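Local coordinates for bifunctional GH43-CE protein (Bacteroides eggerthii, PDB 6MLY) that is probably a bifunctional xylan-degrading enzyme, joining a family 43 glycoside hydrolase, likely acting as a beta-xylosidase, to a carbohydrate esterase domain, at residues G94-Y108 with T111-K125. Residues are numbered along the deposited sequence; the frame is centred on the assembly and turned at random.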
loop_
_atom_site.group_PDB
_atom_site.type_symbol
_atom_site.label_atom_id
_atom_site.label_comp_id
_atom_site.label_asym_id
_atom_site.label_seq_id
_atom_site.Cartn_x
_atom_site.Cartn_y
_atom_site.Cartn_z
ATOM N N GLY A 94 21.217 6.263 -11.541
ATOM C CA GLY A 94 21.297 7.719 -11.401
ATOM C C GLY A 94 22.317 8.141 -10.353
ATOM O O GLY A 94 23.269 7.399 -10.057
ATOM N N SER A 95 22.100 9.331 -9.780
ATOM C CA SER A 95 23.003 9.913 -8.801
ATOM C C SER A 95 22.924 9.137 -7.481
ATOM O O SER A 95 21.884 9.089 -6.852
ATOM C CB SER A 95 22.728 11.380 -8.595
ATOM O OG SER A 95 21.464 11.595 -7.996
ATOM N N TRP A 96 24.066 8.578 -7.070
ATOM C CA TRP A 96 24.194 7.710 -5.897
ATOM C C TRP A 96 24.814 8.487 -4.718
ATOM O O TRP A 96 24.710 9.725 -4.661
ATOM C CB TRP A 96 24.982 6.450 -6.303
ATOM C CG TRP A 96 24.092 5.327 -6.742
ATOM C CD1 TRP A 96 22.813 5.441 -7.194
ATOM C CD2 TRP A 96 24.401 3.920 -6.766
ATOM N NE1 TRP A 96 22.302 4.208 -7.481
ATOM C CE2 TRP A 96 23.251 3.255 -7.237
ATOM C CE3 TRP A 96 25.528 3.156 -6.440
ATOM C CZ2 TRP A 96 23.194 1.871 -7.393
ATOM C CZ3 TRP A 96 25.471 1.787 -6.589
ATOM C CH2 TRP A 96 24.320 1.155 -7.061
ATOM N N ALA A 97 25.395 7.754 -3.754
ATOM C CA ALA A 97 25.973 8.309 -2.525
ATOM C C ALA A 97 26.843 9.527 -2.847
ATOM O O ALA A 97 27.700 9.477 -3.725
ATOM C CB ALA A 97 26.773 7.254 -1.802
ATOM N N SER A 98 26.590 10.615 -2.114
ATOM C CA SER A 98 27.249 11.883 -2.296
ATOM C C SER A 98 28.159 12.139 -1.095
ATOM O O SER A 98 28.073 11.449 -0.082
ATOM C CB SER A 98 26.245 13.001 -2.481
ATOM O OG SER A 98 25.422 13.160 -1.335
ATOM N N CYS A 99 29.026 13.144 -1.246
ATOM C CA CYS A 99 29.973 13.570 -0.234
ATOM C C CYS A 99 29.793 15.077 -0.026
ATOM O O CYS A 99 29.916 15.841 -0.984
ATOM C CB CYS A 99 31.392 13.237 -0.681
ATOM S SG CYS A 99 32.634 13.413 0.624
ATOM N N LEU A 100 29.464 15.484 1.208
ATOM C CA LEU A 100 29.220 16.897 1.541
ATOM C C LEU A 100 30.286 17.389 2.530
ATOM O O LEU A 100 30.441 16.811 3.607
ATOM C CB LEU A 100 27.811 17.038 2.127
ATOM C CG LEU A 100 27.448 18.427 2.654
ATOM C CD1 LEU A 100 27.506 19.470 1.549
ATOM C CD2 LEU A 100 26.076 18.416 3.311
ATOM N N ARG A 101 30.982 18.472 2.156
ATOM C CA ARG A 101 32.064 19.079 2.966
ATOM C C ARG A 101 31.916 20.603 2.992
ATOM O O ARG A 101 31.246 21.183 2.132
ATOM C CB ARG A 101 33.452 18.763 2.403
ATOM C CG ARG A 101 33.783 17.282 2.323
ATOM C CD ARG A 101 33.820 16.620 3.688
ATOM N NE ARG A 101 34.433 15.288 3.587
ATOM C CZ ARG A 101 34.355 14.297 4.565
ATOM N NH1 ARG A 101 33.680 14.446 5.724
ATOM N NH2 ARG A 101 35.185 13.297 4.446
ATOM N N TYR A 102 32.567 21.224 3.984
ATOM C CA TYR A 102 32.701 22.675 4.105
ATOM C C TYR A 102 34.131 23.010 4.506
ATOM O O TYR A 102 34.576 22.594 5.569
ATOM C CB TYR A 102 31.779 23.235 5.184
ATOM C CG TYR A 102 31.993 24.690 5.524
ATOM C CD1 TYR A 102 32.779 25.074 6.601
ATOM C CD2 TYR A 102 31.375 25.685 4.787
ATOM C CE1 TYR A 102 32.949 26.410 6.930
ATOM C CE2 TYR A 102 31.538 27.025 5.098
ATOM C CZ TYR A 102 32.327 27.389 6.173
ATOM O OH TYR A 102 32.469 28.709 6.471
ATOM N N HIS A 103 34.812 23.789 3.662
ATOM C CA HIS A 103 36.224 24.092 3.829
ATOM C C HIS A 103 36.484 25.559 3.474
ATOM O O HIS A 103 36.169 25.985 2.368
ATOM C CB HIS A 103 37.068 23.145 2.971
ATOM C CG HIS A 103 38.531 23.389 3.097
ATOM N ND1 HIS A 103 39.197 24.304 2.301
ATOM C CD2 HIS A 103 39.449 22.867 3.935
ATOM C CE1 HIS A 103 40.466 24.315 2.628
ATOM N NE2 HIS A 103 40.645 23.448 3.630
ATOM N N GLU A 104 37.042 26.306 4.436
ATOM C CA GLU A 104 37.506 27.691 4.266
ATOM C C GLU A 104 36.509 28.501 3.429
ATOM O O GLU A 104 36.873 29.129 2.428
ATOM C CB GLU A 104 38.926 27.701 3.693
ATOM C CG GLU A 104 39.987 27.649 4.778
ATOM C CD GLU A 104 41.417 27.736 4.285
ATOM O OE1 GLU A 104 41.845 26.794 3.591
ATOM O OE2 GLU A 104 42.095 28.757 4.590
ATOM N N GLY A 105 35.244 28.466 3.866
ATOM C CA GLY A 105 34.185 29.352 3.385
ATOM C C GLY A 105 33.389 28.795 2.212
ATOM O O GLY A 105 32.442 29.444 1.761
ATOM N N VAL A 106 33.749 27.609 1.709
ATOM C CA VAL A 106 33.093 27.062 0.519
ATOM C C VAL A 106 32.551 25.660 0.823
ATOM O O VAL A 106 33.277 24.804 1.340
ATOM C CB VAL A 106 34.042 27.054 -0.695
ATOM C CG1 VAL A 106 33.456 26.274 -1.866
ATOM C CG2 VAL A 106 34.402 28.468 -1.126
ATOM N N TYR A 107 31.274 25.445 0.485
ATOM C CA TYR A 107 30.634 24.139 0.559
ATOM C C TYR A 107 31.030 23.322 -0.673
ATOM O O TYR A 107 31.010 23.828 -1.795
ATOM C CB TYR A 107 29.111 24.282 0.664
ATOM C CG TYR A 107 28.638 24.880 1.965
ATOM C CD1 TYR A 107 28.369 26.235 2.073
ATOM C CD2 TYR A 107 28.489 24.094 3.096
ATOM C CE1 TYR A 107 27.951 26.795 3.269
ATOM C CE2 TYR A 107 28.076 24.639 4.301
ATOM C CZ TYR A 107 27.805 25.994 4.387
ATOM O OH TYR A 107 27.399 26.544 5.568
ATOM N N TYR A 108 31.374 22.051 -0.442
ATOM C CA TYR A 108 31.808 21.134 -1.488
ATOM C C TYR A 108 30.926 19.884 -1.465
ATOM O O TYR A 108 30.863 19.183 -0.445
ATOM C CB TYR A 108 33.281 20.762 -1.301
ATOM C CG TYR A 108 34.245 21.898 -1.527
ATOM C CD1 TYR A 108 34.649 22.713 -0.483
ATOM C CD2 TYR A 108 34.746 22.165 -2.790
ATOM C CE1 TYR A 108 35.536 23.760 -0.683
ATOM C CE2 TYR A 108 35.628 23.211 -3.008
ATOM C CZ TYR A 108 36.030 24.009 -1.952
ATOM O OH TYR A 108 36.896 25.040 -2.172
ATOM N N THR A 111 28.933 13.814 -6.190
ATOM C CA THR A 111 28.301 12.519 -6.410
ATOM C C THR A 111 28.869 11.887 -7.685
ATOM O O THR A 111 29.622 12.520 -8.428
ATOM C CB THR A 111 26.771 12.631 -6.471
ATOM O OG1 THR A 111 26.241 11.305 -6.512
ATOM C CG2 THR A 111 26.264 13.403 -7.668
ATOM N N PHE A 112 28.477 10.629 -7.914
ATOM C CA PHE A 112 28.814 9.836 -9.096
ATOM C C PHE A 112 27.527 9.195 -9.628
ATOM O O PHE A 112 26.493 9.234 -8.955
ATOM C CB PHE A 112 29.842 8.757 -8.749
ATOM C CG PHE A 112 29.337 7.721 -7.775
ATOM C CD1 PHE A 112 28.965 6.460 -8.210
ATOM C CD2 PHE A 112 29.207 8.017 -6.427
ATOM C CE1 PHE A 112 28.481 5.515 -7.317
ATOM C CE2 PHE A 112 28.721 7.073 -5.536
ATOM C CZ PHE A 112 28.363 5.822 -5.981
ATOM N N ALA A 113 27.604 8.593 -10.819
ATOM C CA ALA A 113 26.457 7.905 -11.410
ATOM C C ALA A 113 26.917 6.913 -12.485
ATOM O O ALA A 113 27.643 7.283 -13.408
ATOM C CB ALA A 113 25.491 8.915 -11.980
ATOM N N GLN A 114 26.436 5.668 -12.361
ATOM C CA GLN A 114 26.633 4.591 -13.342
ATOM C C GLN A 114 25.795 4.859 -14.600
ATOM O O GLN A 114 26.093 4.321 -15.662
ATOM C CB GLN A 114 26.266 3.239 -12.727
ATOM C CG GLN A 114 27.130 2.875 -11.530
ATOM C CD GLN A 114 26.674 1.610 -10.851
ATOM O OE1 GLN A 114 26.980 0.505 -11.293
ATOM N NE2 GLN A 114 25.941 1.768 -9.759
ATOM N N THR A 115 24.760 5.698 -14.469
ATOM C CA THR A 115 23.940 6.152 -15.590
ATOM C C THR A 115 24.802 6.795 -16.690
ATOM O O THR A 115 24.409 6.749 -17.852
ATOM C CB THR A 115 22.844 7.112 -15.110
ATOM O OG1 THR A 115 22.012 6.395 -14.197
ATOM C CG2 THR A 115 22.000 7.672 -16.236
ATOM N N THR A 116 25.931 7.424 -16.322
ATOM C CA THR A 116 26.905 7.979 -17.294
ATOM C C THR A 116 28.355 7.615 -16.931
ATOM O O THR A 116 29.288 8.106 -17.574
ATOM C CB THR A 116 26.805 9.507 -17.387
ATOM O OG1 THR A 116 27.157 10.044 -16.113
ATOM C CG2 THR A 116 25.431 9.994 -17.782
ATOM N N GLY A 117 28.539 6.757 -15.918
ATOM C CA GLY A 117 29.852 6.337 -15.435
ATOM C C GLY A 117 30.772 7.518 -15.179
ATOM O O GLY A 117 31.958 7.463 -15.521
ATOM N N LYS A 118 30.214 8.581 -14.581
ATOM C CA LYS A 118 30.924 9.844 -14.327
ATOM C C LYS A 118 30.800 10.239 -12.848
ATOM O O LYS A 118 29.821 9.866 -12.173
ATOM C CB LYS A 118 30.360 10.974 -15.195
ATOM C CG LYS A 118 30.925 11.069 -16.606
ATOM C CD LYS A 118 30.785 12.452 -17.199
ATOM C CE LYS A 118 31.388 12.576 -18.581
ATOM N NZ LYS A 118 32.116 13.859 -18.734
ATOM N N THR A 119 31.798 11.009 -12.377
ATOM C CA THR A 119 31.816 11.648 -11.054
ATOM C C THR A 119 31.665 13.166 -11.234
ATOM O O THR A 119 32.355 13.761 -12.068
ATOM C CB THR A 119 33.096 11.282 -10.290
ATOM O OG1 THR A 119 33.132 9.861 -10.145
ATOM C CG2 THR A 119 33.184 11.923 -8.923
ATOM N N TYR A 120 30.763 13.771 -10.447
ATOM C CA TYR A 120 30.416 15.202 -10.540
ATOM C C TYR A 120 30.776 15.923 -9.234
ATOM O O TYR A 120 30.576 15.386 -8.151
ATOM C CB TYR A 120 28.927 15.377 -10.848
ATOM C CG TYR A 120 28.457 14.693 -12.108
ATOM C CD1 TYR A 120 28.096 13.354 -12.105
ATOM C CD2 TYR A 120 28.367 15.384 -13.307
ATOM C CE1 TYR A 120 27.663 12.717 -13.258
ATOM C CE2 TYR A 120 27.935 14.763 -14.469
ATOM C CZ TYR A 120 27.576 13.425 -14.447
ATOM O OH TYR A 120 27.146 12.807 -15.589
ATOM N N PHE A 121 31.299 17.148 -9.358
ATOM C CA PHE A 121 31.654 18.001 -8.221
ATOM C C PHE A 121 30.931 19.347 -8.352
ATOM O O PHE A 121 30.930 19.959 -9.423
ATOM C CB PHE A 121 33.171 18.208 -8.136
ATOM C CG PHE A 121 33.887 17.209 -7.263
ATOM C CD1 PHE A 121 33.973 17.398 -5.893
ATOM C CD2 PHE A 121 34.456 16.069 -7.808
ATOM C CE1 PHE A 121 34.621 16.473 -5.090
ATOM C CE2 PHE A 121 35.104 15.145 -7.003
ATOM C CZ PHE A 121 35.184 15.348 -5.646
ATOM N N TYR A 122 30.348 19.801 -7.237
ATOM C CA TYR A 122 29.575 21.036 -7.162
ATOM C C TYR A 122 30.106 21.885 -5.995
ATOM O O TYR A 122 30.351 21.349 -4.911
ATOM C CB TYR A 122 28.092 20.705 -6.966
ATOM C CG TYR A 122 27.458 19.818 -8.011
ATOM C CD1 TYR A 122 27.527 18.435 -7.933
ATOM C CD2 TYR A 122 26.727 20.363 -9.055
ATOM C CE1 TYR A 122 26.910 17.623 -8.875
ATOM C CE2 TYR A 122 26.100 19.568 -10.003
ATOM C CZ TYR A 122 26.191 18.191 -9.916
ATOM O OH TYR A 122 25.583 17.421 -10.865
ATOM N N THR A 123 30.275 23.198 -6.215
ATOM C CA THR A 123 30.797 24.107 -5.181
ATOM C C THR A 123 29.995 25.414 -5.149
ATOM O O THR A 123 29.595 25.925 -6.191
ATOM C CB THR A 123 32.280 24.426 -5.409
ATOM O OG1 THR A 123 32.379 25.235 -6.582
ATOM C CG2 THR A 123 33.142 23.190 -5.553
ATOM N N THR A 124 29.806 25.957 -3.938
ATOM C CA THR A 124 29.083 27.218 -3.717
ATOM C C THR A 124 29.428 27.810 -2.340
ATOM O O THR A 124 29.848 27.086 -1.435
ATOM C CB THR A 124 27.567 27.010 -3.806
ATOM O OG1 THR A 124 26.953 28.297 -3.757
ATOM C CG2 THR A 124 27.028 26.136 -2.697
ATOM N N LYS A 125 29.207 29.124 -2.191
ATOM C CA LYS A 125 29.408 29.838 -0.922
ATOM C C LYS A 125 28.075 29.983 -0.174
ATOM O O LYS A 125 28.043 30.492 0.938
ATOM C CB LYS A 125 30.052 31.209 -1.172
ATOM C CG LYS A 125 31.520 31.160 -1.580
ATOM C CD LYS A 125 32.105 32.498 -2.018
ATOM C CE LYS A 125 33.042 33.120 -1.002
ATOM N NZ LYS A 125 33.540 34.438 -1.466
#
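Antiparallel strand pairing at one end, Tyr107 and Tyr108 against Thr124 and Thr123, and packing of Trp96 on Phe112 and Gln114 at the other, join 94-108 to 111-125 in the glycoside hydrolase part of the chain. Tyr107 and Thr124 form a hydrogen-bonded pair, Tyr107 N giving to Thr124 O at 2.9 Å and Thr124 N to Tyr107 O at 3.3 Å. Their side chains share one face of the sheet, where Thr124 OG1 also bonds to Pro131 O. On the other face Thr123 CG2, anti to its own carbonyl carbon, lies 3.4 Å from Tyr108 CD2. Strands 99-103, 106-113, 118-124 and 133-137 follow one another in simple up-and-down order, consistent with one blade of the five-bladed beta-propeller of family 43. Around Trp96, the backbone is tied by a nearly straight bond from Trp96 N to Phe112 O (3.1 Å, 172° at the hydrogen). With CG of Phe112 between its backbone N and carbonyl carbon (chi1 64°), the ring receives Trp96 CB over one face in a CH-pi contact, 3.9 Å from the centroid. Gln114 sets NE2 3.1 Å above the Trp96 ring plane, offset toward the rim by CZ3 and CH2, with its amide tilted 76° from that plane. Thr115 OG1 accepts a hydrogen bond from Gly94 N (2.8 Å) and also bonds to Thr90 OG1. Phe112 also neighbours Asp143, predicted to tune the pKa of the catalytic Glu, and Trp96 borders a bound 1,2-ethanediol, probably from the crystallisation liquor.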